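Local coordinates for protein dihydroorotase (Agrobacterium tumefaciens, PDB 2OGJ) that binds two zinc ions and acts in vitro as an esterase that deacetylates acetyl-(R)-mandelate and, less efficiently, acetyl glycolate, at residues 130-135 with 330-335; 221-224 with 228-231; 231-234 with 240-243. All blocks are in the same frame, centred on the assembly; numbering follows the deposited sequence.

Interaction 1. Residues 130-135 with 330-335; sequences KAFLNL and ASVIRL
Val-332 and Ile-333 meet Phe-132 and Lys-130 inside the TIM barrel of this amidohydrolase. Helix 327-332 ends here against the inward-facing side chains of strand 128-132. The helix finishes in a Schellman motif that begins with Ala-330. The O of Ala-330 accepts a 2.8 Å hydrogen bond from Leu-335 N, and Ser-331 O accepts one of 3.1 Å from Arg-334 N. The OG of Ser-331 turns back to Asn-328 O in the same helix.

Val-332 offers CG1 to the edge of the Phe-132 ring, near the ring plane. The side chain of Phe-132 is about 7 Å from that of His-77, which binds zinc.

Ile-333 is the first residue to leave the helix. Its CG1 stands between the backbone N and the carbonyl carbon (chi1 51°). CD1 then continues extended to the aliphatic part of Lys-130. Ile-333 also packs on Thr-102 and Val-172 of the neighbouring strands 100-106 and 171-173. It therefore bridges three parallel strands. The Lys-130 chain bends away beyond CG, and its NZ hydrogen-bonds to Glu-169 O.

Arg-334 takes the positive phi (61°) of the C-prime residue, and its NH2 hydrogen-bonds to Lys-202 O. No hydrogen bond joins the two segments, and the contact is small and made by van der Waals packing. Its closest pairs are Lys-130 CG to Ile-333 CD1 and Phe-132 CZ to Val-332 CG1, each at 4.3 Å.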
loop_
_atom_site.group_PDB
_atom_site.type_symbol
_atom_site.label_atom_id
_atom_site.label_comp_id
_atom_site.label_asym_id
_atom_site.label_seq_id
_atom_site.Cartn_x
_atom_site.Cartn_y
_atom_site.Cartn_z
ATOM N N LYS A 130 15.742 -32.416 5.012
ATOM C CA LYS A 130 15.709 -31.679 3.764
ATOM C C LYS A 130 14.728 -30.543 4.010
ATOM O O LYS A 130 14.010 -30.541 5.005
ATOM C CB LYS A 130 15.191 -32.567 2.629
ATOM C CG LYS A 130 15.644 -34.023 2.694
ATOM C CD LYS A 130 16.874 -34.336 1.859
ATOM C CE LYS A 130 18.126 -33.755 2.461
ATOM N NZ LYS A 130 19.355 -34.271 1.776
ATOM N N ALA A 131 14.678 -29.592 3.094
ATOM C CA ALA A 131 13.786 -28.468 3.252
ATOM C C ALA A 131 13.290 -27.869 1.948
ATOM O O ALA A 131 13.979 -27.879 0.924
ATOM C CB ALA A 131 14.482 -27.383 4.072
ATOM N N PHE A 132 12.071 -27.359 2.002
ATOM C CA PHE A 132 11.481 -26.660 0.878
ATOM C C PHE A 132 11.815 -25.215 1.237
ATOM O O PHE A 132 11.564 -24.786 2.362
ATOM C CB PHE A 132 9.957 -26.838 0.850
ATOM C CG PHE A 132 9.493 -28.143 0.248
ATOM C CD1 PHE A 132 9.363 -28.287 -1.129
ATOM C CD2 PHE A 132 9.154 -29.221 1.073
ATOM C CE1 PHE A 132 8.895 -29.494 -1.675
ATOM C CE2 PHE A 132 8.683 -30.436 0.539
ATOM C CZ PHE A 132 8.553 -30.575 -0.828
ATOM N N LEU A 133 12.419 -24.478 0.314
ATOM C CA LEU A 133 12.745 -23.088 0.583
ATOM C C LEU A 133 11.496 -22.252 0.313
ATOM O O LEU A 133 10.843 -22.386 -0.720
ATOM C CB LEU A 133 13.888 -22.619 -0.312
ATOM C CG LEU A 133 14.536 -21.269 0.037
ATOM C CD1 LEU A 133 15.160 -21.352 1.417
ATOM C CD2 LEU A 133 15.593 -20.900 -1.030
ATOM N N ASN A 134 11.154 -21.394 1.261
ATOM C CA ASN A 134 9.991 -20.540 1.106
ATOM C C ASN A 134 10.289 -19.492 0.037
ATOM O O ASN A 134 11.410 -19.003 -0.059
ATOM C CB ASN A 134 9.651 -19.860 2.429
ATOM C CG ASN A 134 8.233 -19.348 2.466
ATOM O OD1 ASN A 134 7.787 -18.642 1.568
ATOM N ND2 ASN A 134 7.513 -19.701 3.512
ATOM N N LEU A 135 9.276 -19.175 -0.771
ATOM C CA LEU A 135 9.387 -18.190 -1.843
ATOM C C LEU A 135 9.646 -16.843 -1.175
ATOM O O LEU A 135 10.364 -15.994 -1.715
ATOM C CB LEU A 135 8.083 -18.135 -2.646
ATOM C CG LEU A 135 8.085 -17.677 -4.103
ATOM C CD1 LEU A 135 6.826 -16.909 -4.369
ATOM C CD2 LEU A 135 9.265 -16.811 -4.389
ATOM N N ALA A 330 9.388 -39.808 -0.785
ATOM C CA ALA A 330 10.809 -39.900 -1.080
ATOM C C ALA A 330 11.072 -39.542 -2.537
ATOM O O ALA A 330 12.093 -38.939 -2.864
ATOM C CB ALA A 330 11.317 -41.297 -0.787
ATOM N N SER A 331 10.160 -39.931 -3.420
ATOM C CA SER A 331 10.332 -39.615 -4.829
ATOM C C SER A 331 10.343 -38.101 -5.029
ATOM O O SER A 331 11.102 -37.589 -5.851
ATOM C CB SER A 331 9.210 -40.244 -5.656
ATOM O OG SER A 331 7.954 -40.026 -5.044
ATOM N N VAL A 332 9.506 -37.392 -4.275
ATOM C CA VAL A 332 9.439 -35.946 -4.391
ATOM C C VAL A 332 10.776 -35.315 -4.030
ATOM O O VAL A 332 11.220 -34.368 -4.683
ATOM C CB VAL A 332 8.371 -35.334 -3.454
ATOM C CG1 VAL A 332 8.346 -33.801 -3.624
ATOM C CG2 VAL A 332 7.020 -35.940 -3.739
ATOM N N ILE A 333 11.422 -35.835 -2.992
ATOM C CA ILE A 333 12.687 -35.253 -2.580
ATOM C C ILE A 333 13.892 -35.925 -3.206
ATOM O O ILE A 333 15.037 -35.622 -2.869
ATOM C CB ILE A 333 12.819 -35.220 -1.032
ATOM C CG1 ILE A 333 12.530 -36.587 -0.440
ATOM C CG2 ILE A 333 11.854 -34.191 -0.456
ATOM C CD1 ILE A 333 12.735 -36.647 1.038
ATOM N N ARG A 334 13.627 -36.819 -4.147
ATOM C CA ARG A 334 14.678 -37.530 -4.846
ATOM C C ARG A 334 15.521 -38.360 -3.892
ATOM O O ARG A 334 16.747 -38.407 -4.006
ATOM C CB ARG A 334 15.554 -36.537 -5.630
ATOM C CG ARG A 334 14.830 -35.899 -6.823
ATOM C CD ARG A 334 15.534 -34.650 -7.354
ATOM N NE ARG A 334 14.663 -33.860 -8.234
ATOM C CZ ARG A 334 14.892 -32.594 -8.591
ATOM N NH1 ARG A 334 15.974 -31.946 -8.151
ATOM N NH2 ARG A 334 14.029 -31.967 -9.386
ATOM N N LEU A 335 14.855 -39.006 -2.944
ATOM C CA LEU A 335 15.527 -39.874 -1.985
ATOM C C LEU A 335 15.447 -41.281 -2.548
ATOM O O LEU A 335 14.347 -41.808 -2.750
ATOM C CB LEU A 335 14.827 -39.834 -0.626
ATOM C CG LEU A 335 15.397 -40.783 0.432
ATOM C CD1 LEU A 335 16.902 -40.539 0.573
ATOM C CD2 LEU A 335 14.663 -40.573 1.769
#

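Interaction 2. Residues 221-224 with 228-231; sequences EILG and VVTH. With ZN (zinc ion), chain H.
Leu-223 and Val-229 pack together within a beta-alpha-beta unit of the TIM barrel, made of strand 206-209, helix 216-222 and strand 228-230. The flat group here is the imidazole of His-231, just past the second strand. Thr-230 CG2 sits over the centre of one face of that ring, 4.0 Å above its plane. At the ring edge NE2 binds a zinc ion at 2.5 Å. ND1 makes a weak hydrogen bond to Gly-264 O. The His-208 ring meets this ring with the planes about 65° apart. His-208 and the carboxylated Lys-175 bind the same zinc.

The two strands of the unit pair in parallel. Leu-223 is the first residue past the helix. Its side chain reaches in toward the strand and also touches Val-207 and Ile-259.

Val-229 faces the helical layer. With CG1 anti to the backbone N (chi1 167°), CG2 lies anti to the carbonyl carbon, on the leucine side. The modelled separation of Val-229 CG2 and Leu-223 CD2 is too short to be trusted, so only their apolar packing is clear. Val-229 also rests on Tyr-216 and Leu-220 of the helix.

The next strand residue, Thr-230, lies on the other side of the sheet, toward the metals. Its OG1 hydrogen-bonds to His-77 ND1 and to Asp-262 OD2. Thr-230 is thus a second-shell residue that probably orients a ligand of the other zinc. The strand packs on its helix through Val-229, and Thr-230 and the His-231 just after it serve the metal site. No hydrogen bond crosses between the segments. Leu-223 also touches the strand backbone, its CD2 lying 4.3 Å from Val-228 O.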
loop_
_atom_site.group_PDB
_atom_site.type_symbol
_atom_site.label_atom_id
_atom_site.label_comp_id
_atom_site.label_asym_id
_atom_site.label_seq_id
_atom_site.Cartn_x
_atom_site.Cartn_y
_atom_site.Cartn_z
ATOM N N GLU A 221 -4.050 -25.448 -11.775
ATOM C CA GLU A 221 -3.876 -25.073 -13.182
ATOM C C GLU A 221 -2.405 -24.778 -13.490
ATOM O O GLU A 221 -1.854 -25.299 -14.454
ATOM C CB GLU A 221 -4.708 -23.827 -13.525
ATOM C CG GLU A 221 -6.225 -23.927 -13.291
ATOM C CD GLU A 221 -6.967 -24.721 -14.367
ATOM O OE1 GLU A 221 -6.432 -24.835 -15.493
ATOM O OE2 GLU A 221 -8.094 -25.212 -14.092
ATOM N N ILE A 222 -1.775 -23.937 -12.671
ATOM C CA ILE A 222 -0.374 -23.571 -12.868
ATOM C C ILE A 222 0.643 -24.672 -12.519
ATOM O O ILE A 222 1.750 -24.689 -13.051
ATOM C CB ILE A 222 -0.043 -22.245 -12.103
ATOM C CG1 ILE A 222 1.452 -22.128 -11.847
ATOM C CG2 ILE A 222 -0.814 -22.166 -10.829
ATOM C CD1 ILE A 222 2.224 -21.674 -13.061
ATOM N N LEU A 223 0.274 -25.603 -11.649
ATOM C CA LEU A 223 1.183 -26.682 -11.274
ATOM C C LEU A 223 1.407 -27.684 -12.403
ATOM O O LEU A 223 0.726 -27.649 -13.422
ATOM C CB LEU A 223 0.644 -27.416 -10.047
ATOM C CG LEU A 223 1.138 -26.978 -8.668
ATOM C CD1 LEU A 223 1.072 -25.472 -8.497
ATOM C CD2 LEU A 223 0.296 -27.676 -7.631
ATOM N N GLY A 224 2.354 -28.592 -12.203
ATOM C CA GLY A 224 2.681 -29.593 -13.209
ATOM C C GLY A 224 3.308 -30.824 -12.560
ATOM O O GLY A 224 3.462 -30.869 -11.344
ATOM N N VAL A 228 3.689 -30.457 -5.783
ATOM C CA VAL A 228 2.913 -30.985 -4.682
ATOM C C VAL A 228 1.907 -29.974 -4.141
ATOM O O VAL A 228 2.217 -28.793 -4.005
ATOM C CB VAL A 228 3.881 -31.414 -3.520
ATOM C CG1 VAL A 228 3.103 -32.048 -2.368
ATOM C CG2 VAL A 228 4.961 -32.367 -4.054
ATOM N N VAL A 229 0.697 -30.439 -3.842
ATOM C CA VAL A 229 -0.327 -29.581 -3.260
ATOM C C VAL A 229 -0.538 -30.151 -1.863
ATOM O O VAL A 229 -1.012 -31.278 -1.695
ATOM C CB VAL A 229 -1.673 -29.649 -4.023
ATOM C CG1 VAL A 229 -2.769 -29.006 -3.196
ATOM C CG2 VAL A 229 -1.540 -29.011 -5.398
ATOM N N THR A 230 -0.165 -29.382 -0.849
ATOM C CA THR A 230 -0.344 -29.829 0.518
ATOM C C THR A 230 -1.678 -29.255 1.000
ATOM O O THR A 230 -2.095 -28.187 0.552
ATOM C CB THR A 230 0.843 -29.380 1.417
ATOM O OG1 THR A 230 0.723 -30.003 2.700
ATOM C CG2 THR A 230 0.875 -27.859 1.568
ATOM N N HIS A 231 -2.328 -29.987 1.906
ATOM C CA HIS A 231 -3.638 -29.651 2.458
ATOM C C HIS A 231 -4.696 -30.134 1.462
ATOM O O HIS A 231 -5.827 -29.663 1.456
ATOM C CB HIS A 231 -3.780 -28.147 2.682
ATOM C CG HIS A 231 -2.736 -27.564 3.586
ATOM N ND1 HIS A 231 -2.125 -28.289 4.590
ATOM C CD2 HIS A 231 -2.236 -26.309 3.678
ATOM C CE1 HIS A 231 -1.297 -27.509 5.261
ATOM N NE2 HIS A 231 -1.347 -26.303 4.728
HETATM ZN ZN ZN H . 0.359 -24.641 5.370
#

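Interaction 3. Residues 231-234 with 240-243; sequences HCFN and SIME. With ZN (zinc ion), chain H.
Ile-241 reaches back to Cys-232 and Phe-233 from the far end of a loop of the TIM barrel. The loop joins strand 228-230 to helix 245-253, and each segment forms a type I beta turn. At CB the isoleucine splits. CG2 lies anti to the carbonyl carbon and approaches Cys-232 O at 3.8 Å. CG1 takes the position between the backbone N and the carbonyl carbon (chi1 66°) and carries the chain on in extended form. The tip, CD1, meets the Phe-233 ring obliquely, 3.7 Å from CE1 and next to CD1 of that ring. One face of the same ring has Cys-232 SG over its centre, 3.6 Å above the plane. Ile-241 also packs on Leu-247 and Phe-248 of helix 245-253, and Phe-233 on Val-274 and Ala-278 of helix 272-280.

The polar part of the contact runs through one water. It donates to Cys-232 O and to Asn-234 O (2.7 Å), and it accepts from Ile-241 N at 2.9 Å. No direct hydrogen bond joins the segments. A weak CA-H...O contact runs from Ser-240 CA to Asn-234 O, with an angle of 138° at the hydrogen. Cys-232 O has a second polar partner, the OH of Tyr-216.

Asn-234 N donates to His-231 O, closing the first turn. In the second segment Ser-240 OG accepts from the backbone N of selenomethionine Met-242 at 3.0 Å, forming an ST turn.

His-231, a zinc ligand, opens the first turn. The chemistry is therefore mixed: apolar packing through Ile-241, beside a bridging water that satisfies two carbonyls and one N-H and ties the loop's two turns together just beyond the metal site.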
loop_
_atom_site.group_PDB
_atom_site.type_symbol
_atom_site.label_atom_id
_atom_site.label_comp_id
_atom_site.label_asym_id
_atom_site.label_seq_id
_atom_site.Cartn_x
_atom_site.Cartn_y
_atom_site.Cartn_z
ATOM N N HIS A 231 -2.328 -29.987 1.906
ATOM C CA HIS A 231 -3.638 -29.651 2.458
ATOM C C HIS A 231 -4.696 -30.134 1.462
ATOM O O HIS A 231 -5.827 -29.663 1.456
ATOM C CB HIS A 231 -3.780 -28.147 2.682
ATOM C CG HIS A 231 -2.736 -27.564 3.586
ATOM N ND1 HIS A 231 -2.125 -28.289 4.590
ATOM C CD2 HIS A 231 -2.236 -26.309 3.678
ATOM C CE1 HIS A 231 -1.297 -27.509 5.261
ATOM N NE2 HIS A 231 -1.347 -26.303 4.728
ATOM N N CYS A 232 -4.314 -31.098 0.632
ATOM C CA CYS A 232 -5.181 -31.642 -0.418
ATOM C C CYS A 232 -6.607 -31.968 0.005
ATOM O O CYS A 232 -7.544 -31.793 -0.780
ATOM C CB CYS A 232 -4.549 -32.901 -1.017
ATOM S SG CYS A 232 -4.506 -34.266 0.134
ATOM N N PHE A 233 -6.772 -32.443 1.241
ATOM C CA PHE A 233 -8.092 -32.827 1.741
ATOM C C PHE A 233 -8.646 -31.977 2.863
ATOM O O PHE A 233 -9.301 -32.494 3.776
ATOM C CB PHE A 233 -8.081 -34.299 2.176
ATOM C CG PHE A 233 -7.844 -35.250 1.045
ATOM C CD1 PHE A 233 -8.196 -34.897 -0.253
ATOM C CD2 PHE A 233 -7.285 -36.500 1.273
ATOM C CE1 PHE A 233 -7.994 -35.771 -1.302
ATOM C CE2 PHE A 233 -7.078 -37.394 0.216
ATOM C CZ PHE A 233 -7.434 -37.023 -1.073
ATOM N N ASN A 234 -8.396 -30.676 2.797
ATOM C CA ASN A 234 -8.904 -29.793 3.825
ATOM C C ASN A 234 -10.397 -29.712 3.609
ATOM O O ASN A 234 -10.882 -29.843 2.489
ATOM C CB ASN A 234 -8.292 -28.392 3.718
ATOM C CG ASN A 234 -8.875 -27.587 2.572
ATOM O OD1 ASN A 234 -8.409 -27.674 1.437
ATOM N ND2 ASN A 234 -9.915 -26.810 2.865
ATOM N N SER A 240 -12.237 -26.676 -0.037
ATOM C CA SER A 240 -12.549 -28.104 -0.015
ATOM C C SER A 240 -12.868 -28.671 -1.395
ATOM O O SER A 240 -13.658 -28.098 -2.137
ATOM C CB SER A 240 -13.732 -28.363 0.919
ATOM O OG SER A 240 -14.259 -29.657 0.710
ATOM N N ILE A 241 -12.263 -29.802 -1.739
ATOM C CA ILE A 241 -12.525 -30.410 -3.035
ATOM C C ILE A 241 -13.878 -31.111 -3.071
ATOM O O ILE A 241 -14.268 -31.649 -4.103
ATOM C CB ILE A 241 -11.447 -31.452 -3.406
ATOM C CG1 ILE A 241 -11.520 -32.653 -2.446
ATOM C CG2 ILE A 241 -10.080 -30.787 -3.385
ATOM C CD1 ILE A 241 -10.705 -33.859 -2.874
HETATM N N MSE A 242 -14.597 -31.104 -1.952
HETATM C CA MSE A 242 -15.889 -31.778 -1.906
HETATM C C MSE A 242 -17.085 -30.828 -2.038
HETATM O O MSE A 242 -18.215 -31.270 -2.250
HETATM C CB MSE A 242 -15.987 -32.622 -0.625
HETATM C CG MSE A 242 -16.446 -34.080 -0.844
HETATM SE SE MSE A 242 -15.751 -34.889 -2.327
HETATM C CE MSE A 242 -14.024 -34.799 -1.988
ATOM N N GLU A 243 -16.835 -29.525 -1.938
ATOM C CA GLU A 243 -17.889 -28.517 -2.069
ATOM C C GLU A 243 -18.054 -28.037 -3.522
ATOM O O GLU A 243 -19.044 -27.395 -3.875
ATOM C CB GLU A 243 -17.571 -27.319 -1.173
ATOM C CG GLU A 243 -16.102 -26.925 -1.218
ATOM C CD GLU A 243 -15.824 -25.514 -0.739
ATOM O OE1 GLU A 243 -16.488 -25.051 0.218
ATOM O OE2 GLU A 243 -14.919 -24.876 -1.323
HETATM ZN ZN ZN H . 0.359 -24.641 5.370
HETATM O O HOH W 1 -10.177 -30.746 -0.004
#

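All three contacts lie in the TIM barrel. Interaction 1 joins distant parts of the sequence, and interactions 2 and 3 fall inside the long loop it closes. Of these two, interaction 2 comes first, and interaction 3 follows from the shared His-231. Their centres are about 13 Å apart. The centres of interactions 1 and 2 are about 14 Å apart, and the two touch inside the barrel, where Val-332 CG1 is 3.7 Å from Val-228 CG2. Interactions 1 and 3 do not touch, with centres about 23 Å apart. Helix 327-332 thus packs against strands 128-132 and 228-230. Strand 228-230 then carries the chain to the zinc ligand and the loop beyond it.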